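Local structure of beta-glucosidase (Chaetomella raphigera, 6JXG) at residues A[6-12]-A[290-294]; A[19-24]-A[46-50]; A[72-78]-A[90-94]. The protein probably hydrolyses terminal, non-reducing beta-D-glucosyl residues with release of beta-D-glucose, as a secreted family 3 glycoside hydrolase of cellulose breakdown. All blocks are in the same frame, centred on the assembly; numbering follows the deposited sequence.

Contact 1 (A[6-12]-A[290-294]); sequences WAAAYKK and ASWYF
NZ of K12 donates hydrogen bonds to water 1, at 3.0 Å, and to water 3, at 2.9 Å, and each water donates in turn to the backbone O of Y293, water 3 weakly. These bridges lie beside a helix-helix packing in which the N-terminal helix 7-17 lies across the C-terminal end of helix 278-294. Over the short segments the axes come within 8.0 Å and run at 123°, a close approach that alanines permit: CB of A9 sits 3.4 Å from A290 O, with CB of F294 also beside it. On one flank the aliphatic part of K12 lies across the Y293 ring, its CB over the ring centre, while W292 covers the opposite face. On the other flank W6 and F294 stack face to face, their ring centroids 4.2 Å apart and the planes at 11°. F294 turns its ring to this face because chi1 (-177°) sets CG opposite its own amide nitrogen. Outside partners hold the polar ends: N193 OD1 accepts from W6 NE1, and S291 OG, at the W6 ring edge, bonds to A195 O. Y10 sends its OH to Q226 O while CE1 rests 3.5 Å from A290 CB.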
ATOM      1  N   TRP A   6      23.723 -10.676   1.866  1.00 24.95           N
ATOM      2  CA  TRP A   6      24.335  -9.473   2.412  1.00 18.91           C
ATOM      3  C   TRP A   6      25.846  -9.593   2.791  1.00 16.18           C
ATOM      4  O   TRP A   6      26.440  -8.652   3.352  1.00 13.10           O
ATOM      5  CB  TRP A   6      23.523  -9.222   3.668  1.00 17.35           C
ATOM      6  CG  TRP A   6      22.195  -8.712   3.341  1.00 16.48           C
ATOM      7  CD1 TRP A   6      21.089  -9.405   2.883  1.00 18.29           C
ATOM      8  CD2 TRP A   6      21.822  -7.355   3.395  1.00 14.50           C
ATOM      9  NE1 TRP A   6      20.025  -8.523   2.693  1.00 16.90           N
ATOM     10  CE2 TRP A   6      20.470  -7.259   2.967  1.00 15.83           C
ATOM     11  CE3 TRP A   6      22.478  -6.204   3.790  1.00 14.58           C
ATOM     12  CZ2 TRP A   6      19.800  -6.052   2.911  1.00 15.34           C
ATOM     13  CZ3 TRP A   6      21.772  -4.973   3.725  1.00 15.16           C
ATOM     14  CH2 TRP A   6      20.466  -4.930   3.331  1.00 14.40           C
ATOM     15  N   ALA A   7      26.455 -10.729   2.488  1.00 15.66           N
ATOM     16  CA  ALA A   7      27.810 -10.964   2.982  1.00 17.05           C
ATOM     17  C   ALA A   7      28.842 -10.007   2.358  1.00 15.88           C
ATOM     18  O   ALA A   7      29.617  -9.445   3.095  1.00 18.20           O
ATOM     19  CB  ALA A   7      28.200 -12.429   2.833  1.00 16.79           C
ATOM     20  N   ALA A   8      28.810  -9.777   1.049  1.00 17.75           N
ATOM     21  CA  ALA A   8      29.724  -8.824   0.407  1.00 17.22           C
ATOM     22  C   ALA A   8      29.509  -7.407   0.874  1.00 16.37           C
ATOM     23  O   ALA A   8      30.452  -6.691   1.035  1.00 16.36           O
ATOM     24  CB  ALA A   8      29.602  -8.889  -1.119  1.00 19.97           C
ATOM     25  N   ALA A   9      28.246  -7.020   1.126  1.00 15.51           N
ATOM     26  CA  ALA A   9      27.914  -5.718   1.701  1.00 14.98           C
ATOM     27  C   ALA A   9      28.483  -5.517   3.070  1.00 14.18           C
ATOM     28  O   ALA A   9      28.945  -4.431   3.394  1.00 16.40           O
ATOM     29  CB  ALA A   9      26.365  -5.451   1.688  1.00 14.85           C
ATOM     30  N   TYR A  10      28.429  -6.554   3.896  1.00 14.03           N
ATOM     31  CA  TYR A  10      28.861  -6.452   5.263  1.00 14.17           C
ATOM     32  C   TYR A  10      30.411  -6.373   5.315  1.00 15.98           C
ATOM     33  O   TYR A  10      30.996  -5.647   6.157  1.00 16.71           O
ATOM     34  CB  TYR A  10      28.343  -7.640   6.090  1.00 15.05           C
ATOM     35  CG  TYR A  10      27.119  -7.260   6.852  1.00 15.75           C
ATOM     36  CD1 TYR A  10      25.907  -7.056   6.202  1.00 15.79           C
ATOM     37  CD2 TYR A  10      27.166  -7.050   8.220  1.00 15.91           C
ATOM     38  CE1 TYR A  10      24.785  -6.628   6.933  1.00 15.78           C
ATOM     39  CE2 TYR A  10      26.063  -6.633   8.937  1.00 16.05           C
ATOM     40  CZ  TYR A  10      24.876  -6.401   8.280  1.00 15.71           C
ATOM     41  OH  TYR A  10      23.726  -6.008   9.028  1.00 17.25           O
ATOM     42  N   LYS A  11      31.040  -7.058   4.383  1.00 16.72           N
ATOM     43  CA  LYS A  11      32.483  -7.006   4.252  1.00 17.71           C
ATOM     44  C   LYS A  11      32.931  -5.575   3.952  1.00 15.62           C
ATOM     45  O   LYS A  11      33.767  -5.075   4.605  1.00 15.47           O
ATOM     46  CB  LYS A  11      32.984  -7.978   3.202  1.00 21.51           C
ATOM     47  CG  LYS A  11      34.418  -7.828   2.914  1.00 26.51           C
ATOM     48  CD  LYS A  11      35.055  -9.111   2.514  1.00 33.21           C
ATOM     49  CE  LYS A  11      36.573  -8.997   2.358  1.00 32.11           C
ATOM     50  NZ  LYS A  11      37.049  -9.625   1.118  1.00 22.17           N
ATOM     51  N   LYS A  12      32.268  -4.935   3.004  1.00 16.72           N
ATOM     52  CA  LYS A  12      32.578  -3.553   2.680  1.00 16.82           C
ATOM     53  C   LYS A  12      32.259  -2.656   3.882  1.00 15.37           C
ATOM     54  O   LYS A  12      33.067  -1.838   4.262  1.00 15.24           O
ATOM     55  CB  LYS A  12      31.814  -3.106   1.454  1.00 17.34           C
ATOM     56  CG  LYS A  12      32.230  -3.905   0.215  1.00 17.73           C
ATOM     57  CD  LYS A  12      31.384  -3.460  -0.937  1.00 18.28           C
ATOM     58  CE  LYS A  12      31.420  -4.480  -2.057  1.00 17.63           C
ATOM     59  NZ  LYS A  12      30.404  -4.142  -3.052  1.00 20.47           N
ATOM     60  N   ALA A 290      26.049  -1.172   5.286  1.00 12.50           N
ATOM     61  CA  ALA A 290      25.759  -2.393   4.551  1.00 12.38           C
ATOM     62  C   ALA A 290      24.644  -2.137   3.497  1.00 13.20           C
ATOM     63  O   ALA A 290      24.727  -2.610   2.374  1.00 13.63           O
ATOM     64  CB  ALA A 290      25.348  -3.502   5.487  1.00 13.03           C
ATOM     65  N   SER A 291      23.581  -1.482   3.908  1.00 12.37           N
ATOM     66  CA  SER A 291      22.460  -1.203   3.022  1.00 11.82           C
ATOM     67  C   SER A 291      22.854  -0.296   1.843  1.00 12.01           C
ATOM     68  O   SER A 291      22.455  -0.503   0.687  1.00 12.55           O
ATOM     69  CB  SER A 291      21.352  -0.561   3.856  1.00 12.38           C
ATOM     70  OG  SER A 291      20.679  -1.588   4.641  1.00 11.33           O
ATOM     71  N   TRP A 292      23.681   0.687   2.145  1.00 11.77           N
ATOM     72  CA  TRP A 292      24.320   1.566   1.140  1.00 12.17           C
ATOM     73  C   TRP A 292      25.097   0.793   0.081  1.00 11.70           C
ATOM     74  O   TRP A 292      24.864   0.956  -1.146  1.00 10.29           O
ATOM     75  CB  TRP A 292      25.218   2.582   1.875  1.00 12.43           C
ATOM     76  CG  TRP A 292      25.833   3.677   1.050  1.00 13.42           C
ATOM     77  CD1 TRP A 292      25.164   4.630   0.357  1.00 13.24           C
ATOM     78  CD2 TRP A 292      27.228   3.980   0.899  1.00 13.40           C
ATOM     79  NE1 TRP A 292      26.047   5.490  -0.239  1.00 14.83           N
ATOM     80  CE2 TRP A 292      27.314   5.123   0.101  1.00 13.87           C
ATOM     81  CE3 TRP A 292      28.404   3.450   1.444  1.00 13.99           C
ATOM     82  CZ2 TRP A 292      28.476   5.691  -0.243  1.00 13.71           C
ATOM     83  CZ3 TRP A 292      29.588   4.031   1.081  1.00 14.67           C
ATOM     84  CH2 TRP A 292      29.603   5.150   0.243  1.00 14.63           C
ATOM     85  N   TYR A 293      25.987  -0.068   0.562  1.00 11.19           N
ATOM     86  CA  TYR A 293      26.773  -0.927  -0.326  1.00 12.74           C
ATOM     87  C   TYR A 293      25.901  -1.964  -1.002  1.00 13.23           C
ATOM     88  O   TYR A 293      26.116  -2.260  -2.170  1.00 14.68           O
ATOM     89  CB  TYR A 293      27.853  -1.661   0.434  1.00 11.85           C
ATOM     90  CG  TYR A 293      29.014  -0.812   0.870  1.00 11.78           C
ATOM     91  CD1 TYR A 293      29.811  -0.202  -0.079  1.00 11.78           C
ATOM     92  CD2 TYR A 293      29.342  -0.642   2.199  1.00 11.88           C
ATOM     93  CE1 TYR A 293      30.874   0.564   0.266  1.00 12.85           C
ATOM     94  CE2 TYR A 293      30.452   0.139   2.562  1.00 12.91           C
ATOM     95  CZ  TYR A 293      31.203   0.726   1.550  1.00 14.64           C
ATOM     96  OH  TYR A 293      32.288   1.555   1.812  1.00 16.72           O
ATOM     97  N   PHE A 294      24.919  -2.519  -0.270  1.00 13.82           N
ATOM     98  CA  PHE A 294      24.046  -3.575  -0.821  1.00 14.13           C
ATOM     99  C   PHE A 294      23.330  -3.184  -2.105  1.00 13.59           C
ATOM    100  O   PHE A 294      23.346  -3.929  -3.059  1.00 12.68           O
ATOM    101  CB  PHE A 294      23.013  -4.066   0.222  1.00 13.45           C
ATOM    102  CG  PHE A 294      22.159  -5.187  -0.282  1.00 13.45           C
ATOM    103  CD1 PHE A 294      20.960  -4.935  -0.932  1.00 13.98           C
ATOM    104  CD2 PHE A 294      22.599  -6.471  -0.186  1.00 14.53           C
ATOM    105  CE1 PHE A 294      20.178  -5.962  -1.469  1.00 13.18           C
ATOM    106  CE2 PHE A 294      21.805  -7.525  -0.646  1.00 14.82           C
ATOM    107  CZ  PHE A 294      20.574  -7.242  -1.321  1.00 14.88           C
TER
HETATM  108  O   HOH W   1      28.544  -1.779  -3.517  1.00 16.22           O
HETATM  109  O   HOH W   2      34.507  -0.336   2.446  1.00 16.63           O
HETATM  110  O   HOH W   3      27.876  -4.860  -1.910  1.00 21.78           O

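Contact 2 (A[19-24]-A[46-50])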
ATOM      1  N   LYS A  19      37.672   2.670   9.628  1.00 19.29           N
ATOM      2  CA  LYS A  19      38.280   3.967   9.384  1.00 21.25           C
ATOM      3  C   LYS A  19      37.632   5.129  10.099  1.00 19.83           C
ATOM      4  O   LYS A  19      38.046   6.250   9.902  1.00 17.81           O
ATOM      5  CB  LYS A  19      38.265   4.250   7.926  1.00 22.31           C
ATOM      6  CG  LYS A  19      38.941   3.108   7.223  1.00 26.52           C
ATOM      7  CD  LYS A  19      39.609   3.545   5.980  1.00 32.60           C
ATOM      8  CE  LYS A  19      38.645   3.847   4.904  1.00 34.94           C
ATOM      9  NZ  LYS A  19      39.373   4.811   4.009  1.00 39.54           N
ATOM     10  N   LEU A  20      36.593   4.872  10.871  1.00 17.28           N
ATOM     11  CA  LEU A  20      35.765   5.955  11.410  1.00 17.10           C
ATOM     12  C   LEU A  20      36.052   6.312  12.825  1.00 17.25           C
ATOM     13  O   LEU A  20      36.304   5.450  13.648  1.00 17.19           O
ATOM     14  CB  LEU A  20      34.286   5.562  11.314  1.00 17.96           C
ATOM     15  CG  LEU A  20      33.725   5.313   9.946  1.00 17.06           C
ATOM     16  CD1 LEU A  20      32.241   5.048   9.999  1.00 17.00           C
ATOM     17  CD2 LEU A  20      34.025   6.504   9.015  1.00 17.67           C
ATOM     18  N   SER A  21      35.984   7.601  13.141  1.00 16.24           N
ATOM     19  CA  SER A  21      35.989   8.009  14.538  1.00 15.47           C
ATOM     20  C   SER A  21      34.616   7.848  15.151  1.00 17.28           C
ATOM     21  O   SER A  21      33.657   7.645  14.457  1.00 14.97           O
ATOM     22  CB  SER A  21      36.380   9.444  14.627  1.00 16.05           C
ATOM     23  OG  SER A  21      35.304  10.233  14.122  1.00 15.52           O
ATOM     24  N   ASN A  22      34.521   8.018  16.467  1.00 17.41           N
ATOM     25  CA  ASN A  22      33.212   7.982  17.107  1.00 18.07           C
ATOM     26  C   ASN A  22      32.367   9.166  16.722  1.00 17.14           C
ATOM     27  O   ASN A  22      31.173   9.022  16.545  1.00 15.23           O
ATOM     28  CB  ASN A  22      33.325   7.899  18.625  1.00 19.45           C
ATOM     29  CG  ASN A  22      33.074   6.513  19.133  1.00 20.79           C
ATOM     30  OD1 ASN A  22      33.059   5.525  18.379  1.00 22.62           O
ATOM     31  ND2 ASN A  22      32.873   6.428  20.407  1.00 18.29           N
ATOM     32  N   THR A  23      32.972  10.328  16.510  1.00 16.45           N
ATOM     33  CA  THR A  23      32.188  11.433  15.997  1.00 15.95           C
ATOM     34  C   THR A  23      31.707  11.158  14.563  1.00 17.14           C
ATOM     35  O   THR A  23      30.575  11.545  14.210  1.00 15.26           O
ATOM     36  CB  THR A  23      32.880  12.816  16.154  1.00 18.02           C
ATOM     37  OG1 THR A  23      33.987  12.864  15.289  1.00 22.87           O
ATOM     38  CG2 THR A  23      33.399  13.061  17.553  1.00 17.26           C
ATOM     39  N   ASP A  24      32.521  10.513  13.720  1.00 15.78           N
ATOM     40  CA  ASP A  24      32.020  10.089  12.370  1.00 16.75           C
ATOM     41  C   ASP A  24      30.786   9.165  12.505  1.00 15.11           C
ATOM     42  O   ASP A  24      29.760   9.350  11.842  1.00 15.10           O
ATOM     43  CB  ASP A  24      33.033   9.325  11.560  1.00 17.48           C
ATOM     44  CG  ASP A  24      34.324  10.116  11.227  1.00 22.16           C
ATOM     45  OD1 ASP A  24      34.263  11.334  11.072  1.00 23.13           O
ATOM     46  OD2 ASP A  24      35.394   9.460  11.160  1.00 21.56           O
ATOM     47  N   VAL A  46      30.530  11.823   5.247  1.00 15.66           N
ATOM     48  CA  VAL A  46      31.767  11.360   5.899  1.00 16.03           C
ATOM     49  C   VAL A  46      32.764  11.157   4.758  1.00 17.21           C
ATOM     50  O   VAL A  46      32.764  10.142   4.097  1.00 16.84           O
ATOM     51  CB  VAL A  46      31.560  10.072   6.683  1.00 16.53           C
ATOM     52  CG1 VAL A  46      32.852   9.589   7.322  1.00 16.41           C
ATOM     53  CG2 VAL A  46      30.457  10.258   7.730  1.00 17.84           C
ATOM     54  N   ALA A  47      33.600  12.169   4.538  1.00 19.79           N
ATOM     55  CA  ALA A  47      34.432  12.215   3.344  1.00 21.07           C
ATOM     56  C   ALA A  47      35.474  11.113   3.379  1.00 21.20           C
ATOM     57  O   ALA A  47      35.800  10.602   2.333  1.00 24.35           O
ATOM     58  CB  ALA A  47      35.069  13.598   3.175  1.00 22.37           C
ATOM     59  N   SER A  48      35.918  10.691   4.561  1.00 20.56           N
ATOM     60  CA  SER A  48      36.994   9.662   4.638  1.00 24.10           C
ATOM     61  C   SER A  48      36.565   8.323   4.035  1.00 24.80           C
ATOM     62  O   SER A  48      37.397   7.568   3.619  1.00 23.56           O
ATOM     63  CB  SER A  48      37.468   9.393   6.074  1.00 24.13           C
ATOM     64  OG  SER A  48      36.356   8.941   6.836  1.00 24.44           O
ATOM     65  N   ILE A  49      35.270   8.044   3.930  1.00 20.22           N
ATOM     66  CA  ILE A  49      34.834   6.811   3.272  1.00 18.49           C
ATOM     67  C   ILE A  49      34.007   7.071   2.024  1.00 18.91           C
ATOM     68  O   ILE A  49      33.365   6.126   1.479  1.00 19.49           O
ATOM     69  CB  ILE A  49      34.086   5.886   4.262  1.00 18.35           C
ATOM     70  CG1 ILE A  49      32.868   6.605   4.879  1.00 16.53           C
ATOM     71  CG2 ILE A  49      35.009   5.398   5.380  1.00 16.26           C
ATOM     72  CD1 ILE A  49      31.885   5.649   5.572  1.00 17.77           C
ATOM     73  N   GLY A  50      33.973   8.351   1.574  1.00 19.58           N
ATOM     74  CA  GLY A  50      33.225   8.724   0.371  1.00 18.69           C
ATOM     75  C   GLY A  50      31.717   8.619   0.571  1.00 18.84           C
ATOM     76  O   GLY A  50      30.958   8.396  -0.352  1.00 17.74           O
TER
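L20 meets the loop 46-50 through a single methyl. Its CD2 lies 3.7 Å from V46 CG1 and 3.9 Å from I49 CG2, the leucine side chain standing roughly perpendicular to both branched partners. S48 OG, 4.0 Å from L20 CD2, borders the same methyl. Next to it, the side chains of K19 and I49 run alongside one another in opposed senses, CE of the lysine resting against I49 CG2. The bend in the lysine chain (chi3 -73°) brings the ammonium round to the loop backbone, where NZ makes a weak hydrogen bond of 3.4 Å with S48 O. Further along, the carboxylate carbon CG of D24 comes to 4.2 Å from V46 CG1, a loose flank to the leucine-valine contact.

What fixes D24 in this place is a capping box at the start of helix 22-29. S21 is the N-cap: its OG accepts from D24 N at 2.8 Å, and in return S21 N donates to D24 OD2, also at 2.8 Å, from above the carboxylate plane. Both bonds are nearly straight, at 165° and 166°. The reciprocal pair satisfies two amides at the helix start and ties the carboxylate to its own helix. On the loop side, a short 3-10 turn sets the positions of V46, S48 and I49, with I49 N bonded back to V46 O and G50 N to A47 O. Beyond this shell, V46 also packs on S27 and I28 of helix 22-29, and helix 278-294 packs against the cluster, V285 touching L20 and L289 touching I49.

Contact 3 (A[72-78]-A[90-94])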
ATOM      1  N   PHE A  72       2.475   8.899  -8.935  1.00 10.03           N
ATOM      2  CA  PHE A  72       1.996   7.590  -9.235  1.00  9.73           C
ATOM      3  C   PHE A  72       0.691   7.329  -8.485  1.00  9.57           C
ATOM      4  O   PHE A  72       0.367   8.017  -7.531  1.00  9.92           O
ATOM      5  CB  PHE A  72       3.005   6.523  -8.843  1.00 10.17           C
ATOM      6  CG  PHE A  72       4.319   6.553  -9.627  1.00 10.54           C
ATOM      7  CD1 PHE A  72       4.443   5.949 -10.860  1.00 10.75           C
ATOM      8  CD2 PHE A  72       5.394   7.261  -9.144  1.00 10.35           C
ATOM      9  CE1 PHE A  72       5.661   6.021 -11.545  1.00  9.96           C
ATOM     10  CE2 PHE A  72       6.600   7.308  -9.817  1.00 11.25           C
ATOM     11  CZ  PHE A  72       6.697   6.699 -11.047  1.00 10.01           C
ATOM     12  N   PRO A  73      -0.084   6.329  -8.916  1.00 10.07           N
ATOM     13  CA  PRO A  73      -1.235   5.865  -8.145  1.00 11.24           C
ATOM     14  C   PRO A  73      -0.850   5.453  -6.732  1.00 10.13           C
ATOM     15  O   PRO A  73       0.317   5.055  -6.442  1.00 11.67           O
ATOM     16  CB  PRO A  73      -1.716   4.645  -8.928  1.00 11.22           C
ATOM     17  CG  PRO A  73      -1.271   4.872 -10.319  1.00 10.80           C
ATOM     18  CD  PRO A  73       0.017   5.662 -10.223  1.00 10.98           C
ATOM     19  N   THR A  74      -1.810   5.557  -5.861  1.00 10.58           N
ATOM     20  CA  THR A  74      -1.678   5.148  -4.439  1.00 10.28           C
ATOM     21  C   THR A  74      -1.370   3.682  -4.314  1.00 10.25           C
ATOM     22  O   THR A  74      -1.666   2.874  -5.212  1.00 10.56           O
ATOM     23  CB  THR A  74      -2.949   5.456  -3.664  1.00  9.58           C
ATOM     24  OG1 THR A  74      -4.020   4.729  -4.236  1.00  9.68           O
ATOM     25  CG2 THR A  74      -3.265   6.965  -3.723  1.00  9.39           C
ATOM     26  N   GLY A  75      -0.812   3.311  -3.176  1.00 10.82           N
ATOM     27  CA  GLY A  75      -0.600   1.921  -2.845  1.00  9.65           C
ATOM     28  C   GLY A  75      -1.844   1.083  -3.043  1.00 10.26           C
ATOM     29  O   GLY A  75      -1.790  -0.000  -3.589  1.00  9.53           O
ATOM     30  N   ILE A  76      -2.984   1.574  -2.575  1.00 10.96           N
ATOM     31  CA  ILE A  76      -4.170   0.730  -2.517  1.00 10.11           C
ATOM     32  C   ILE A  76      -4.707   0.542  -3.912  1.00 10.43           C
ATOM     33  O   ILE A  76      -5.264  -0.554  -4.198  1.00 10.08           O
ATOM     34  CB  ILE A  76      -5.238   1.272  -1.509  1.00 10.16           C
ATOM     35  CG1 ILE A  76      -6.301   0.215  -1.177  1.00 10.39           C
ATOM     36  CG2 ILE A  76      -5.907   2.544  -2.033  1.00 10.48           C
ATOM     37  CD1 ILE A  76      -5.767  -1.038  -0.519  1.00 10.60           C
ATOM     38  N   GLN A  77      -4.589   1.578  -4.757  1.00 11.25           N
ATOM     39  CA  GLN A  77      -4.917   1.469  -6.216  1.00 11.74           C
ATOM     40  C   GLN A  77      -4.031   0.476  -6.901  1.00 11.89           C
ATOM     41  O   GLN A  77      -4.507  -0.327  -7.735  1.00 12.61           O
ATOM     42  CB  GLN A  77      -4.808   2.816  -6.950  1.00 12.02           C
ATOM     43  CG  GLN A  77      -5.238   2.754  -8.463  1.00 12.19           C
ATOM     44  CD  GLN A  77      -6.737   2.746  -8.486  1.00 14.48           C
ATOM     45  OE1 GLN A  77      -7.305   2.996  -7.449  1.00 14.88           O
ATOM     46  NE2 GLN A  77      -7.373   2.584  -9.656  1.00 16.42           N
ATOM     47  N   THR A  78      -2.753   0.493  -6.538  1.00 11.05           N
ATOM     48  CA  THR A  78      -1.759  -0.464  -7.057  1.00 11.70           C
ATOM     49  C   THR A  78      -2.128  -1.920  -6.665  1.00 11.16           C
ATOM     50  O   THR A  78      -2.111  -2.831  -7.509  1.00 11.53           O
ATOM     51  CB  THR A  78      -0.367  -0.014  -6.581  1.00 12.64           C
ATOM     52  OG1 THR A  78      -0.117   1.277  -7.100  1.00 12.58           O
ATOM     53  CG2 THR A  78       0.695  -0.951  -6.994  1.00 13.28           C
ATOM     54  N   ARG A  90       5.786  -0.011 -11.218  1.00 11.24           N
ATOM     55  CA  ARG A  90       5.662   1.230 -10.409  1.00 11.53           C
ATOM     56  C   ARG A  90       6.827   1.416  -9.460  1.00 10.37           C
ATOM     57  O   ARG A  90       7.383   2.527  -9.329  1.00 11.58           O
ATOM     58  CB  ARG A  90       4.340   1.185  -9.639  1.00 11.70           C
ATOM     59  CG  ARG A  90       4.146   2.325  -8.673  1.00 11.99           C
ATOM     60  CD  ARG A  90       2.741   2.193  -8.145  1.00 13.08           C
ATOM     61  NE  ARG A  90       2.396   3.071  -7.022  1.00 13.18           N
ATOM     62  CZ  ARG A  90       2.692   2.872  -5.741  1.00 12.77           C
ATOM     63  NH1 ARG A  90       3.496   1.892  -5.384  1.00 12.06           N
ATOM     64  NH2 ARG A  90       2.249   3.744  -4.815  1.00 11.59           N
ATOM     65  N   GLY A  91       7.302   0.325  -8.864  1.00 10.33           N
ATOM     66  CA  GLY A  91       8.451   0.432  -7.976  1.00  9.63           C
ATOM     67  C   GLY A  91       9.744   0.789  -8.698  1.00  9.49           C
ATOM     68  O   GLY A  91      10.550   1.679  -8.248  1.00  7.89           O
ATOM     69  N   LEU A  92       9.933   0.143  -9.819  1.00  9.68           N
ATOM     70  CA  LEU A  92      11.085   0.468 -10.693  1.00 10.52           C
ATOM     71  C   LEU A  92      11.048   1.940 -11.103  1.00 10.68           C
ATOM     72  O   LEU A  92      12.066   2.680 -11.038  1.00 10.14           O
ATOM     73  CB  LEU A  92      11.129  -0.450 -11.942  1.00 12.48           C
ATOM     74  CG  LEU A  92      12.321  -0.291 -12.878  1.00 14.14           C
ATOM     75  CD1 LEU A  92      13.607  -0.817 -12.213  1.00 15.28           C
ATOM     76  CD2 LEU A  92      12.085  -0.994 -14.234  1.00 15.67           C
ATOM     77  N   ALA A  93       9.875   2.391 -11.542  1.00 10.29           N
ATOM     78  CA  ALA A  93       9.753   3.759 -12.025  1.00 10.47           C
ATOM     79  C   ALA A  93       9.997   4.770 -10.892  1.00 11.13           C
ATOM     80  O   ALA A  93      10.716   5.742 -11.084  1.00  9.91           O
ATOM     81  CB  ALA A  93       8.388   3.948 -12.628  1.00 10.60           C
ATOM     82  N   LEU A  94       9.475   4.489  -9.697  1.00 10.61           N
ATOM     83  CA  LEU A  94       9.718   5.369  -8.538  1.00 11.84           C
ATOM     84  C   LEU A  94      11.183   5.416  -8.202  1.00 11.56           C
ATOM     85  O   LEU A  94      11.776   6.482  -7.954  1.00 10.84           O
ATOM     86  CB  LEU A  94       9.064   4.792  -7.286  1.00 12.77           C
ATOM     87  CG  LEU A  94       8.534   5.658  -6.187  1.00 15.36           C
ATOM     88  CD1 LEU A  94       8.421   4.893  -4.876  1.00 14.63           C
ATOM     89  CD2 LEU A  94       8.827   7.166  -6.078  1.00 15.89           C
TER
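R90 reaches P73 by running straight out from its helix: CG is anti to the backbone N (chi1 174°) and the chain stays extended as far as NE. Only the last torsion turns (chi4 -81°), setting the guanidinium across the chain with its NE/NH2 edge facing the proline carbonyl. The grip is side-on and converges on one atom, P73 O accepting from R90 NE at 2.9 Å and from R90 NH2 at 2.8 Å. Both bonds are bent, with N-H...acceptor angles near 140°, as expected when two nitrogens share a single oxygen lying close to the guanidinium plane. Two bonds to a buried carbonyl restrain rotation of the group and probably offset part of the cost of burying its charge.

T78 adds a different approach. Its OG1 stands 3.0 Å above the R90 guanidinium plane, toward the rim, and the angle is too poor for a hydrogen bond; the hydroxyl instead donates to T74 O at 2.9 Å, a donation that aims the proton at that carbonyl and so may leave the oxygen's electron-rich side facing the arginine. T74 O also accepts from T78 N, the bond that closes the first turn of helix 75-79. T74 is the N-cap of that helix, its OG1 accepting from Q77 N and bonding also to V506 O.

F72 lays its ring against the helix carrying R90. R90 O lies over one ring face, and CE1 of F72 packs 3.6 Å from A93 CB. L94 completes the apolar wall, its CB 4.3 Å from CE2 of F72.

This is a buried junction between the start of helix 75-79 and the middle of helix 84-100. I329 of helix 323-332 packs on P73, T78 and R90, while the cap at T74 is tied to V506, just beyond strand 498-503 of the following domain's sheet.

How the contacts relate
From the N terminus, helix 7-17 opens the large loop that contact 1 closes only at the end of helix 278-294, and both other contacts fall within it. Helix 22-29 follows directly, and contact 2 closes a short loop by joining its start to the turn ahead of strand 55-57. Contact 3 comes next in series, joining 72-78 to helix 84-100. Contacts 1 and 2, their centres about 17 Å apart, meet where W292 CH2 lies 3.6 Å from G50 O, so the terminal segment and the loop share helix 278-294. Contact 3 stands apart, about 28 Å from contact 1 and 36 Å from contact 2 between centres, deep in the chain toward the second domain.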